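Local atomic coordinates of Mlr7391 protein (Mesorhizobium loti, PDB entry 3HK4), a protein that is of unproven function but has the NTF2-like fold of the SnoaL-like family and may act as a lyase or polyketide cyclase. Residues A98-F103 with D117-Y122; I50-A55 with E67-K72; Q74-N79 with F103-K108. One frame throughout, in Å; residues are numbered along the deposited sequence.

Contact 1. Residues A98-F103 with D117-Y122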
ATOM      1  N   ALA A  98     -20.215   8.249   9.677  1.00 27.11           N
ATOM      2  CA  ALA A  98     -19.025   9.033   9.572  1.00 25.81           C
ATOM      3  C   ALA A  98     -18.337   9.113  10.898  1.00 27.99           C
ATOM      4  O   ALA A  98     -19.003   9.130  11.965  1.00 26.75           O
ATOM      5  CB  ALA A  98     -19.396  10.519   9.096  1.00 22.38           C
ATOM      6  N   LEU A  99     -17.017   9.187  10.835  1.00 29.75           N
ATOM      7  CA  LEU A  99     -16.156   9.371  11.988  1.00 30.51           C
ATOM      8  C   LEU A  99     -15.177  10.484  11.677  1.00 30.48           C
ATOM      9  O   LEU A  99     -14.812  10.714  10.539  1.00 28.83           O
ATOM     10  CB  LEU A  99     -15.352   8.103  12.301  1.00 30.78           C
ATOM     11  CG  LEU A  99     -16.137   6.872  12.715  1.00 35.47           C
ATOM     12  CD1 LEU A  99     -15.239   5.615  12.781  1.00 25.63           C
ATOM     13  CD2 LEU A  99     -16.778   7.173  14.049  1.00 30.53           C
ATOM     14  N   ARG A 100     -14.757  11.186  12.694  1.00 33.27           N
ATOM     15  CA  ARG A 100     -13.768  12.238  12.522  1.00 34.51           C
ATOM     16  C   ARG A 100     -12.534  11.797  13.325  1.00 34.69           C
ATOM     17  O   ARG A 100     -12.646  11.450  14.489  1.00 32.15           O
ATOM     18  CB  ARG A 100     -14.330  13.580  12.970  1.00 38.14           C
ATOM     19  CG  ARG A 100     -13.421  14.810  12.630  1.00 43.51           C
ATOM     20  CD  ARG A 100     -12.448  15.074  13.738  1.00 56.12           C
ATOM     21  NE  ARG A 100     -11.760  16.340  13.591  1.00 59.35           N
ATOM     22  CZ  ARG A 100     -12.303  17.536  13.834  1.00 71.78           C
ATOM     23  NH1 ARG A 100     -13.577  17.676  14.217  1.00 73.64           N
ATOM     24  NH2 ARG A 100     -11.552  18.619  13.677  1.00 69.24           N
ATOM     25  N   PHE A 101     -11.392  11.775  12.644  1.00 32.22           N
ATOM     26  CA  PHE A 101     -10.117  11.314  13.164  1.00 31.50           C
ATOM     27  C   PHE A 101      -9.217  12.508  13.234  1.00 34.97           C
ATOM     28  O   PHE A 101      -9.104  13.214  12.252  1.00 34.51           O
ATOM     29  CB  PHE A 101      -9.495  10.336  12.206  1.00 32.89           C
ATOM     30  CG  PHE A 101     -10.332   9.112  11.945  1.00 29.82           C
ATOM     31  CD1 PHE A 101     -10.312   8.051  12.831  1.00 38.57           C
ATOM     32  CD2 PHE A 101     -11.082   9.000  10.800  1.00 38.75           C
ATOM     33  CE1 PHE A 101     -11.038   6.908  12.598  1.00 39.31           C
ATOM     34  CE2 PHE A 101     -11.832   7.885  10.547  1.00 32.67           C
ATOM     35  CZ  PHE A 101     -11.809   6.810  11.436  1.00 33.75           C
ATOM     36  N   LYS A 102      -8.636  12.751  14.401  1.00 36.74           N
ATOM     37  CA  LYS A 102      -7.637  13.826  14.618  1.00 41.25           C
ATOM     38  C   LYS A 102      -6.504  13.176  15.417  1.00 40.81           C
ATOM     39  O   LYS A 102      -6.690  12.768  16.566  1.00 40.30           O
ATOM     40  CB  LYS A 102      -8.211  15.065  15.330  1.00 39.48           C
ATOM     41  CG  LYS A 102      -7.332  16.311  15.105  1.00 46.80           C
ATOM     42  CD  LYS A 102      -7.653  17.515  16.013  1.00 51.32           C
ATOM     43  CE  LYS A 102      -8.871  18.324  15.568  1.00 59.48           C
ATOM     44  NZ  LYS A 102      -9.027  19.589  16.418  1.00 62.71           N
ATOM     45  N   PHE A 103      -5.350  13.022  14.792  1.00 41.96           N
ATOM     46  CA  PHE A 103      -4.195  12.373  15.427  1.00 44.07           C
ATOM     47  C   PHE A 103      -2.872  12.917  14.920  1.00 43.59           C
ATOM     48  O   PHE A 103      -2.771  13.344  13.770  1.00 41.99           O
ATOM     49  CB  PHE A 103      -4.237  10.860  15.175  1.00 46.01           C
ATOM     50  CG  PHE A 103      -4.278  10.488  13.711  1.00 54.98           C
ATOM     51  CD1 PHE A 103      -5.498  10.416  13.017  1.00 63.23           C
ATOM     52  CD2 PHE A 103      -3.108  10.205  13.012  1.00 56.98           C
ATOM     53  CE1 PHE A 103      -5.542  10.063  11.635  1.00 52.35           C
ATOM     54  CE2 PHE A 103      -3.147   9.858  11.635  1.00 56.28           C
ATOM     55  CZ  PHE A 103      -4.368   9.776  10.957  1.00 55.01           C
ATOM     56  N   ASP A 117      -6.115  15.315  10.144  1.00 37.94           N
ATOM     57  CA  ASP A 117      -7.481  15.630  10.530  1.00 37.12           C
ATOM     58  C   ASP A 117      -8.317  15.203   9.349  1.00 38.00           C
ATOM     59  O   ASP A 117      -8.238  15.782   8.266  1.00 36.04           O
ATOM     60  CB  ASP A 117      -7.575  17.126  10.827  1.00 38.45           C
ATOM     61  CG  ASP A 117      -8.886  17.543  11.469  1.00 43.91           C
ATOM     62  OD1 ASP A 117      -9.832  16.749  11.610  1.00 41.64           O
ATOM     63  OD2 ASP A 117      -8.989  18.715  11.847  1.00 52.84           O
ATOM     64  N   GLU A 118      -9.049  14.118   9.533  1.00 34.83           N
ATOM     65  CA  GLU A 118      -9.849  13.579   8.454  1.00 36.96           C
ATOM     66  C   GLU A 118     -11.202  13.036   8.879  1.00 34.45           C
ATOM     67  O   GLU A 118     -11.471  12.774  10.060  1.00 34.61           O
ATOM     68  CB  GLU A 118      -9.040  12.520   7.677  1.00 38.33           C
ATOM     69  CG  GLU A 118      -8.368  11.449   8.442  1.00 51.72           C
ATOM     70  CD  GLU A 118      -7.817  10.339   7.526  1.00 52.84           C
ATOM     71  OE1 GLU A 118      -7.544  10.637   6.329  1.00 46.61           O
ATOM     72  OE2 GLU A 118      -7.671   9.182   8.030  1.00 68.44           O
ATOM     73  N   VAL A 119     -12.073  12.924   7.881  1.00 29.48           N
ATOM     74  CA  VAL A 119     -13.370  12.376   8.070  1.00 28.08           C
ATOM     75  C   VAL A 119     -13.395  11.134   7.233  1.00 25.51           C
ATOM     76  O   VAL A 119     -12.991  11.128   6.069  1.00 28.20           O
ATOM     77  CB  VAL A 119     -14.545  13.347   7.689  1.00 30.15           C
ATOM     78  CG1 VAL A 119     -15.851  12.628   7.731  1.00 29.51           C
ATOM     79  CG2 VAL A 119     -14.596  14.559   8.686  1.00 26.63           C
ATOM     80  N   GLY A 120     -13.883  10.081   7.859  1.00 31.29           N
ATOM     81  CA  GLY A 120     -14.117   8.792   7.167  1.00 28.06           C
ATOM     82  C   GLY A 120     -15.618   8.532   7.011  1.00 29.69           C
ATOM     83  O   GLY A 120     -16.362   8.685   7.971  1.00 29.18           O
ATOM     84  N   LEU A 121     -16.058   8.105   5.831  1.00 29.97           N
ATOM     85  CA  LEU A 121     -17.470   7.778   5.603  1.00 29.81           C
ATOM     86  C   LEU A 121     -17.590   6.310   5.260  1.00 31.88           C
ATOM     87  O   LEU A 121     -16.930   5.850   4.324  1.00 29.08           O
ATOM     88  CB  LEU A 121     -18.040   8.618   4.463  1.00 31.29           C
ATOM     89  CG  LEU A 121     -19.531   8.529   4.183  1.00 33.19           C
ATOM     90  CD1 LEU A 121     -20.374   9.192   5.329  1.00 34.28           C
ATOM     91  CD2 LEU A 121     -19.832   9.210   2.864  1.00 32.82           C
ATOM     92  N   TYR A 122     -18.433   5.586   6.009  1.00 28.31           N
ATOM     93  CA  TYR A 122     -18.514   4.150   5.897  1.00 32.65           C
ATOM     94  C   TYR A 122     -19.883   3.775   5.409  1.00 30.16           C
ATOM     95  O   TYR A 122     -20.819   4.220   5.980  1.00 28.50           O
ATOM     96  CB  TYR A 122     -18.233   3.490   7.239  1.00 33.60           C
ATOM     97  CG  TYR A 122     -16.829   3.819   7.746  1.00 30.37           C
ATOM     98  CD1 TYR A 122     -16.590   4.929   8.512  1.00 34.67           C
ATOM     99  CD2 TYR A 122     -15.754   2.993   7.433  1.00 29.80           C
ATOM    100  CE1 TYR A 122     -15.300   5.250   8.945  1.00 33.10           C
ATOM    101  CE2 TYR A 122     -14.459   3.307   7.847  1.00 30.54           C
ATOM    102  CZ  TYR A 122     -14.247   4.431   8.598  1.00 35.61           C
ATOM    103  OH  TYR A 122     -12.979   4.725   9.053  1.00 35.79           O
TER

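Contact 2. Residues I50-A55 with E67-K72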
ATOM      1  N   ILE A  50     -14.657  -4.931  -0.030  1.00 30.01           N
ATOM      2  CA  ILE A  50     -14.635  -3.561   0.400  1.00 27.12           C
ATOM      3  C   ILE A  50     -13.767  -2.645  -0.522  1.00 30.49           C
ATOM      4  O   ILE A  50     -12.644  -2.986  -0.853  1.00 32.27           O
ATOM      5  CB  ILE A  50     -14.148  -3.447   1.867  1.00 28.95           C
ATOM      6  CG1 ILE A  50     -14.257  -2.008   2.335  1.00 30.23           C
ATOM      7  CG2 ILE A  50     -12.708  -4.091   2.038  1.00 22.16           C
ATOM      8  CD1 ILE A  50     -14.171  -1.737   3.851  1.00 28.28           C
ATOM      9  N   ALA A  51     -14.313  -1.473  -0.900  1.00 29.96           N
ATOM     10  CA  ALA A  51     -13.604  -0.441  -1.675  1.00 28.48           C
ATOM     11  C   ALA A  51     -13.177   0.668  -0.716  1.00 29.89           C
ATOM     12  O   ALA A  51     -13.959   1.097   0.095  1.00 28.12           O
ATOM     13  CB  ALA A  51     -14.538   0.127  -2.740  1.00 30.39           C
ATOM     14  N   SER A  52     -11.920   1.094  -0.781  1.00 25.81           N
ATOM     15  CA  SER A  52     -11.394   2.111   0.110  1.00 26.63           C
ATOM     16  C   SER A  52     -10.853   3.232  -0.747  1.00 28.41           C
ATOM     17  O   SER A  52     -10.022   2.997  -1.627  1.00 30.05           O
ATOM     18  CB  SER A  52     -10.287   1.524   0.958  1.00 25.35           C
ATOM     19  OG  SER A  52      -9.782   2.490   1.915  1.00 34.28           O
ATOM     20  N   TYR A  53     -11.271   4.456  -0.457  1.00 33.32           N
ATOM     21  CA  TYR A  53     -10.926   5.624  -1.243  1.00 33.78           C
ATOM     22  C   TYR A  53     -10.274   6.723  -0.402  1.00 34.07           C
ATOM     23  O   TYR A  53     -10.925   7.313   0.436  1.00 35.10           O
ATOM     24  CB  TYR A  53     -12.218   6.219  -1.871  1.00 34.20           C
ATOM     25  CG  TYR A  53     -12.913   5.330  -2.840  1.00 32.42           C
ATOM     26  CD1 TYR A  53     -12.544   5.308  -4.169  1.00 36.95           C
ATOM     27  CD2 TYR A  53     -13.968   4.507  -2.440  1.00 31.46           C
ATOM     28  CE1 TYR A  53     -13.201   4.506  -5.069  1.00 38.50           C
ATOM     29  CE2 TYR A  53     -14.598   3.717  -3.314  1.00 39.19           C
ATOM     30  CZ  TYR A  53     -14.201   3.692  -4.624  1.00 38.15           C
ATOM     31  OH  TYR A  53     -14.840   2.878  -5.499  1.00 41.98           O
ATOM     32  N   GLU A  54      -9.003   7.013  -0.665  0.50 36.48           N
ATOM     33  CA  GLU A  54      -8.312   8.139  -0.034  0.50 38.15           C
ATOM     34  C   GLU A  54      -8.706   9.374  -0.834  0.50 37.21           C
ATOM     35  O   GLU A  54      -9.224   9.243  -1.943  0.50 37.54           O
ATOM     36  CB  GLU A  54      -6.798   7.938  -0.047  0.50 39.49           C
ATOM     37  CG  GLU A  54      -6.308   6.849   0.899  0.50 41.04           C
ATOM     38  CD  GLU A  54      -6.445   7.237   2.369  0.50 47.11           C
ATOM     39  OE1 GLU A  54      -6.594   8.455   2.650  0.50 31.29           O
ATOM     40  OE2 GLU A  54      -6.380   6.330   3.242  0.50 49.59           O
ATOM     41  N   ALA A  55      -8.476  10.557  -0.277  0.50 38.27           N
ATOM     42  CA  ALA A  55      -8.847  11.823  -0.914  0.50 40.23           C
ATOM     43  C   ALA A  55      -7.790  12.310  -1.888  0.50 42.78           C
ATOM     44  O   ALA A  55      -8.098  13.040  -2.830  0.50 42.63           O
ATOM     45  CB  ALA A  55      -9.080  12.912   0.151  0.50 39.81           C
ATOM     46  N   GLU A  67      -8.623  -8.315   1.941  0.80 33.02           N
ATOM     47  CA  GLU A  67      -7.244  -8.682   2.202  0.80 32.03           C
ATOM     48  C   GLU A  67      -6.323  -7.582   1.721  0.80 29.41           C
ATOM     49  O   GLU A  67      -5.349  -7.256   2.402  0.80 33.47           O
ATOM     50  CB  GLU A  67      -6.899 -10.006   1.523  0.80 35.18           C
ATOM     51  CG  GLU A  67      -5.544 -10.542   1.914  0.80 37.84           C
ATOM     52  CD  GLU A  67      -5.459 -11.040   3.345  0.80 42.95           C
ATOM     53  OE1 GLU A  67      -6.495 -11.185   4.029  0.80 46.40           O
ATOM     54  OE2 GLU A  67      -4.322 -11.329   3.784  0.80 58.51           O
ATOM     55  N   ALA A  68      -6.655  -6.966   0.587  1.00 29.31           N
ATOM     56  CA  ALA A  68      -5.870  -5.818   0.059  1.00 29.65           C
ATOM     57  C   ALA A  68      -5.847  -4.736   1.113  1.00 28.22           C
ATOM     58  O   ALA A  68      -4.811  -4.154   1.380  1.00 31.09           O
ATOM     59  CB  ALA A  68      -6.494  -5.249  -1.190  1.00 28.03           C
ATOM     60  N   LEU A  69      -6.978  -4.482   1.758  1.00 30.67           N
ATOM     61  CA  LEU A  69      -7.010  -3.390   2.773  1.00 28.03           C
ATOM     62  C   LEU A  69      -6.199  -3.726   3.987  1.00 26.06           C
ATOM     63  O   LEU A  69      -5.655  -2.854   4.646  1.00 29.80           O
ATOM     64  CB  LEU A  69      -8.443  -3.018   3.136  1.00 32.92           C
ATOM     65  CG  LEU A  69      -8.753  -1.716   3.878  1.00 35.86           C
ATOM     66  CD1 LEU A  69      -8.256  -0.511   3.079  1.00 32.33           C
ATOM     67  CD2 LEU A  69     -10.289  -1.617   4.178  1.00 30.23           C
ATOM     68  N   ARG A  70      -6.163  -4.998   4.364  1.00 28.04           N
ATOM     69  CA  ARG A  70      -5.355  -5.447   5.469  1.00 28.33           C
ATOM     70  C   ARG A  70      -3.871  -5.176   5.154  1.00 30.75           C
ATOM     71  O   ARG A  70      -3.071  -4.771   6.022  1.00 28.39           O
ATOM     72  CB  ARG A  70      -5.650  -6.948   5.687  1.00 31.99           C
ATOM     73  CG  ARG A  70      -4.978  -7.543   6.817  1.00 36.36           C
ATOM     74  CD  ARG A  70      -5.294  -9.022   6.870  1.00 41.35           C
ATOM     75  NE  ARG A  70      -4.326  -9.644   7.763  1.00 53.10           N
ATOM     76  CZ  ARG A  70      -4.007 -10.936   7.791  1.00 53.93           C
ATOM     77  NH1 ARG A  70      -4.536 -11.787   6.928  1.00 56.32           N
ATOM     78  NH2 ARG A  70      -3.112 -11.367   8.683  1.00 54.05           N
ATOM     79  N   GLN A  71      -3.493  -5.410   3.899  1.00 28.96           N
ATOM     80  CA  GLN A  71      -2.110  -5.170   3.491  1.00 29.72           C
ATOM     81  C   GLN A  71      -1.791  -3.704   3.492  1.00 27.92           C
ATOM     82  O   GLN A  71      -0.746  -3.288   3.962  1.00 30.72           O
ATOM     83  CB  GLN A  71      -1.882  -5.788   2.120  1.00 30.24           C
ATOM     84  CG  GLN A  71      -1.899  -7.311   2.162  1.00 28.04           C
ATOM     85  CD  GLN A  71      -2.282  -8.007   0.865  1.00 35.74           C
ATOM     86  OE1 GLN A  71      -2.583  -7.367  -0.136  1.00 35.20           O
ATOM     87  NE2 GLN A  71      -2.231  -9.378   0.873  1.00 35.59           N
ATOM     88  N   LYS A  72      -2.671  -2.895   2.935  1.00 29.12           N
ATOM     89  CA  LYS A  72      -2.487  -1.454   2.936  1.00 26.95           C
ATOM     90  C   LYS A  72      -2.377  -0.976   4.377  1.00 29.59           C
ATOM     91  O   LYS A  72      -1.537  -0.124   4.730  1.00 30.91           O
ATOM     92  CB  LYS A  72      -3.710  -0.788   2.286  1.00 29.92           C
ATOM     93  CG  LYS A  72      -3.647   0.762   2.307  1.00 36.64           C
ATOM     94  CD  LYS A  72      -4.744   1.456   1.484  1.00 38.02           C
ATOM     95  CE  LYS A  72      -5.835   2.133   2.377  1.00 52.25           C
ATOM     96  NZ  LYS A  72      -6.862   3.054   1.667  1.00 46.28           N
TER

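Contact 3. Residues Q74-N79 with F103-K108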
ATOM      1  N   GLN A  74      -1.488  -2.634   7.079  1.00 30.82           N
ATOM      2  CA  GLN A  74      -0.196  -3.010   7.664  1.00 31.63           C
ATOM      3  C   GLN A  74       0.929  -2.156   7.110  1.00 30.68           C
ATOM      4  O   GLN A  74       1.885  -1.769   7.818  1.00 30.88           O
ATOM      5  CB  GLN A  74       0.091  -4.478   7.365  1.00 30.36           C
ATOM      6  CG  GLN A  74       1.356  -5.031   8.072  1.00 36.03           C
ATOM      7  CD  GLN A  74       1.316  -4.896   9.574  1.00 49.59           C
ATOM      8  OE1 GLN A  74       0.266  -5.050  10.181  1.00 55.18           O
ATOM      9  NE2 GLN A  74       2.465  -4.584  10.184  1.00 57.16           N
ATOM     10  N   TRP A  75       0.857  -1.888   5.822  1.00 28.34           N
ATOM     11  CA  TRP A  75       1.879  -1.007   5.193  1.00 30.09           C
ATOM     12  C   TRP A  75       1.905   0.335   5.916  1.00 29.57           C
ATOM     13  O   TRP A  75       2.977   0.848   6.294  1.00 31.20           O
ATOM     14  CB  TRP A  75       1.633  -0.795   3.682  1.00 28.49           C
ATOM     15  CG  TRP A  75       2.614   0.147   3.084  1.00 27.78           C
ATOM     16  CD1 TRP A  75       3.812  -0.173   2.527  1.00 30.52           C
ATOM     17  CD2 TRP A  75       2.552   1.597   3.084  1.00 30.72           C
ATOM     18  NE1 TRP A  75       4.469   0.957   2.138  1.00 29.34           N
ATOM     19  CE2 TRP A  75       3.745   2.059   2.489  1.00 31.72           C
ATOM     20  CE3 TRP A  75       1.620   2.523   3.529  1.00 33.39           C
ATOM     21  CZ2 TRP A  75       4.026   3.405   2.313  1.00 31.30           C
ATOM     22  CZ3 TRP A  75       1.906   3.894   3.375  1.00 31.37           C
ATOM     23  CH2 TRP A  75       3.102   4.315   2.757  1.00 30.12           C
ATOM     24  N   TRP A  76       0.735   0.920   6.065  1.00 30.30           N
ATOM     25  CA  TRP A  76       0.626   2.214   6.713  1.00 29.07           C
ATOM     26  C   TRP A  76       1.235   2.213   8.139  1.00 33.47           C
ATOM     27  O   TRP A  76       2.010   3.113   8.520  1.00 29.61           O
ATOM     28  CB  TRP A  76      -0.833   2.630   6.775  1.00 31.15           C
ATOM     29  CG  TRP A  76      -0.970   4.066   7.098  1.00 34.98           C
ATOM     30  CD1 TRP A  76      -0.996   5.101   6.219  1.00 40.15           C
ATOM     31  CD2 TRP A  76      -1.058   4.643   8.403  1.00 37.62           C
ATOM     32  NE1 TRP A  76      -1.065   6.318   6.903  1.00 33.15           N
ATOM     33  CE2 TRP A  76      -1.132   6.052   8.242  1.00 34.81           C
ATOM     34  CE3 TRP A  76      -1.084   4.113   9.688  1.00 38.65           C
ATOM     35  CZ2 TRP A  76      -1.262   6.907   9.308  1.00 39.13           C
ATOM     36  CZ3 TRP A  76      -1.170   4.980  10.753  1.00 39.21           C
ATOM     37  CH2 TRP A  76      -1.313   6.349  10.561  1.00 36.93           C
ATOM     38  N   GLN A  77       0.892   1.193   8.905  1.00 33.62           N
ATOM     39  CA  GLN A  77       1.388   1.069  10.284  1.00 35.58           C
ATOM     40  C   GLN A  77       2.896   0.993  10.340  1.00 34.12           C
ATOM     41  O   GLN A  77       3.535   1.550  11.228  1.00 30.93           O
ATOM     42  CB  GLN A  77       0.763  -0.202  10.922  1.00 35.40           C
ATOM     43  CG  GLN A  77      -0.723  -0.057  11.239  1.00 49.43           C
ATOM     44  CD  GLN A  77      -1.029   1.046  12.312  1.00 63.61           C
ATOM     45  OE1 GLN A  77      -0.238   1.272  13.250  1.00 62.85           O
ATOM     46  NE2 GLN A  77      -2.183   1.726  12.159  1.00 59.93           N
ATOM     47  N   GLU A  78       3.482   0.258   9.401  1.00 34.22           N
ATOM     48  CA  GLU A  78       4.955   0.119   9.329  1.00 34.67           C
ATOM     49  C   GLU A  78       5.700   1.362   8.906  1.00 31.53           C
ATOM     50  O   GLU A  78       6.904   1.403   9.071  1.00 29.40           O
ATOM     51  CB  GLU A  78       5.321  -0.931   8.296  1.00 36.50           C
ATOM     52  CG  GLU A  78       4.803  -2.333   8.600  1.00 49.06           C
ATOM     53  CD  GLU A  78       5.843  -3.291   9.145  1.00 55.78           C
ATOM     54  OE1 GLU A  78       7.018  -2.886   9.358  1.00 64.47           O
ATOM     55  OE2 GLU A  78       5.473  -4.479   9.317  1.00 68.12           O
ATOM     56  N   ASN A  79       4.992   2.324   8.315  1.00 28.83           N
ATOM     57  CA  ASN A  79       5.563   3.534   7.795  1.00 29.90           C
ATOM     58  C   ASN A  79       5.172   4.782   8.573  1.00 31.09           C
ATOM     59  O   ASN A  79       5.523   5.881   8.151  1.00 29.59           O
ATOM     60  CB  ASN A  79       5.179   3.732   6.330  1.00 31.66           C
ATOM     61  CG  ASN A  79       5.958   2.839   5.413  1.00 27.09           C
ATOM     62  OD1 ASN A  79       7.032   3.225   4.936  1.00 32.30           O
ATOM     63  ND2 ASN A  79       5.505   1.624   5.258  1.00 35.94           N
ATOM     64  N   PHE A 103      -5.350  13.022  14.792  1.00 41.96           N
ATOM     65  CA  PHE A 103      -4.195  12.373  15.427  1.00 44.07           C
ATOM     66  C   PHE A 103      -2.872  12.917  14.920  1.00 43.59           C
ATOM     67  O   PHE A 103      -2.771  13.344  13.770  1.00 41.99           O
ATOM     68  CB  PHE A 103      -4.237  10.860  15.175  1.00 46.01           C
ATOM     69  CG  PHE A 103      -4.278  10.488  13.711  1.00 54.98           C
ATOM     70  CD1 PHE A 103      -5.498  10.416  13.017  1.00 63.23           C
ATOM     71  CD2 PHE A 103      -3.108  10.205  13.012  1.00 56.98           C
ATOM     72  CE1 PHE A 103      -5.542  10.063  11.635  1.00 52.35           C
ATOM     73  CE2 PHE A 103      -3.147   9.858  11.635  1.00 56.28           C
ATOM     74  CZ  PHE A 103      -4.368   9.776  10.957  1.00 55.01           C
ATOM     75  N   ASP A 104      -1.868  12.925  15.800  1.00 41.86           N
ATOM     76  CA  ASP A 104      -0.517  13.290  15.414  1.00 40.30           C
ATOM     77  C   ASP A 104       0.141  12.011  14.964  1.00 36.56           C
ATOM     78  O   ASP A 104      -0.075  10.958  15.543  1.00 36.85           O
ATOM     79  CB  ASP A 104       0.300  13.947  16.551  1.00 37.55           C
ATOM     80  CG  ASP A 104      -0.092  15.409  16.799  1.00 47.64           C
ATOM     81  OD1 ASP A 104      -1.029  15.939  16.168  1.00 44.16           O
ATOM     82  OD2 ASP A 104       0.552  16.047  17.642  1.00 46.71           O
ATOM     83  N   VAL A 105       0.978  12.128  13.945  1.00 37.06           N
ATOM     84  CA  VAL A 105       1.659  10.996  13.376  1.00 35.79           C
ATOM     85  C   VAL A 105       2.994  11.443  12.797  1.00 34.64           C
ATOM     86  O   VAL A 105       3.137  12.584  12.351  1.00 34.79           O
ATOM     87  CB  VAL A 105       0.786  10.374  12.227  1.00 39.91           C
ATOM     88  CG1 VAL A 105       0.575  11.346  11.140  1.00 41.10           C
ATOM     89  CG2 VAL A 105       1.457   9.210  11.639  1.00 40.33           C
ATOM     90  N   THR A 106       3.980  10.565  12.820  1.00 33.08           N
ATOM     91  CA  THR A 106       5.254  10.854  12.199  1.00 31.37           C
ATOM     92  C   THR A 106       5.486   9.846  11.094  1.00 32.93           C
ATOM     93  O   THR A 106       5.772   8.659  11.371  1.00 31.25           O
ATOM     94  CB  THR A 106       6.445  10.772  13.157  1.00 31.42           C
ATOM     95  OG1 THR A 106       6.287  11.732  14.197  1.00 28.42           O
ATOM     96  CG2 THR A 106       7.728  11.059  12.393  1.00 24.63           C
ATOM     97  N   PRO A 107       5.351  10.292   9.845  1.00 37.25           N
ATOM     98  CA  PRO A 107       5.639   9.438   8.709  1.00 33.60           C
ATOM     99  C   PRO A 107       7.130   9.138   8.613  1.00 37.81           C
ATOM    100  O   PRO A 107       7.972  10.049   8.766  1.00 35.04           O
ATOM    101  CB  PRO A 107       5.229  10.298   7.519  1.00 38.27           C
ATOM    102  CG  PRO A 107       4.329  11.314   8.054  1.00 35.26           C
ATOM    103  CD  PRO A 107       4.923  11.625   9.393  1.00 37.11           C
ATOM    104  N   LYS A 108       7.471   7.868   8.414  1.00 35.26           N
ATOM    105  CA  LYS A 108       8.871   7.490   8.186  1.00 40.54           C
ATOM    106  C   LYS A 108       9.533   8.229   7.003  1.00 40.97           C
ATOM    107  O   LYS A 108      10.735   8.446   6.998  1.00 43.16           O
ATOM    108  CB  LYS A 108       8.982   5.996   7.864  1.00 38.63           C
ATOM    109  CG  LYS A 108       9.160   5.076   8.997  1.00 41.92           C
ATOM    110  CD  LYS A 108       9.632   3.718   8.417  1.00 44.16           C
ATOM    111  CE  LYS A 108       9.976   2.697   9.490  1.00 59.81           C
ATOM    112  NZ  LYS A 108       8.774   2.282  10.252  1.00 66.13           N
TER

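Contact 1. Residues A98-F103 with D117-Y122
D117 OD1 is gripped by two nitrogens of R100, NE at 2.8 Å and, in a weak bond, NH2. A further NH2 bond, to D117 OD2 at 3.2 Å, uses that oxygen's syn lone pair, so the arginine meets the carboxylate side-on, the two planes only 13° apart. R100 reaches its partner by setting CG anti to its own N (chi1 -171°) and then bending at chi2. On the same sheet face, V119 CG2 lies 4.1 Å from R100 CG, and K102 CE comes near D117 OD2. Beneath runs an antiparallel hairpin in which L99 pairs with G120 and F101 with E118, each by two backbone bonds; F101 N is 2.8 Å from E118 O. The other face belongs to L99, F101, E118 and Y122. There the ring edge of F101 points CZ at Y122 OH, 3.4 Å away, while L99 CD1 packs on Y122 CE1 and helix 22-34 covers L99 and F101. Replacing R100 by a leucine would probably leave the D117 carboxylate without its two-nitrogen clamp and free to turn. The salt bridge thus braces both strands across the face of A98, V119 and L121, with L99, F101 and Y122 packed toward helix 22-34.

Contact 2. Residues I50-A55 with E67-K72
K72 reaches from helix 66-78 toward strand 50-53, and its tip does the touching. CB leaves the helix toward the strand, and CG stands anti to the backbone N (chi1 177°), which sends the chain outward from the helix. The chain runs on extended through CG and CD and turns at chi3 (107°), and this bend brings CE to 4.0 Å from S52 OG. NZ then closes on the same hydroxyl oxygen, donating a hydrogen bond of 3.0 Å. A second, looser attraction links NZ to E54 OE2 in a long salt bridge of 3.7 Å, but it holds for one of two modelled positions of E54 and is doubtful. S52 OG is also hydrogen-bonded to E132 OE2 on the neighbouring strand 128-135, so one small hydroxyl ties the lysine to a second acid. In the NTF2-like fold a curved sheet is packed against helices, and here helix 66-78 lies over the sheet's parallel strand pair 50-53 and 128-135, the axis of segment 67-72 inclined by 37° to that of strand 50-53. One turn earlier on the helix, L69 supplies the apolar half. Its two methyls divide the strand between them: CD1 rests 3.6 Å from S52 CB, close beside the polar bond, whereas CD2 meets I50 CD1 at 3.9 Å and I50 CG2 slightly farther off. The I50 and L69 side chains cross at about a right angle. W75 of the second subunit packs on K72, and M60 of that subunit on E54.

Contact 3. Residues Q74-N79 with F103-K108
F103, at the start of its segment, offers CE2 to the indole of W76, 4.1 Å from CH2. The two side chains cross at a slant, and the phenyl ring is placed by a chi1 of 57°, which sets CG between the backbone N and carbonyl carbon. Two residues on, V105 turns to the same side of the strand and brings its CG2 to 4.1 Å from that same W76 CH2, so a single indole carbon touches both. H80 stacks on W76 and also packs on V105, joining this apolar patch to strand 80-93. T106 points away, its hydroxyl bonded to H83. At P107 the strand ends, and CA comes to 3.6 Å from N79 O. K108 then makes the main polar joint: its N donates to N79 O at 2.8 Å with an N-H...O angle of 171°, approaching from above the carbonyl plane. Its side chain runs extended past the helix end and bends at chi4, CB at 3.5 Å from N79 O and CD near E78 O; NZ is modelled too close to E78 O for its position to be trusted. N79 is held in turn by its ND2, which donates to W75 O, while OD1 accepts from H64 N of the second subunit. With the E78 and N79 carbonyls facing K108, its backbone bond fastens strand to helix end, whereas any charge effect of NZ is as uncertain as its position.

All three contacts serve one sheet, which contact 1 builds from within and contacts 2 and 3 join to helix 66-78. Their centres form a nearly even triangle: 15 Å from contact 1 to contact 2, 16 Å from contact 1 to contact 3, and 15 Å between contacts 2 and 3. F103 belongs to contacts 1 and 3, so strand 96-107 carries the hairpin pairing directly into the helix-end joint. The helix likewise passes from contact 2 into contact 3 with its segments almost adjoining, and both touch the second subunit. Contacts 1 and 2 do not touch, although their nearest atoms are about 4 Å apart; E132 of strand 128-135 meets both Y122 and S52.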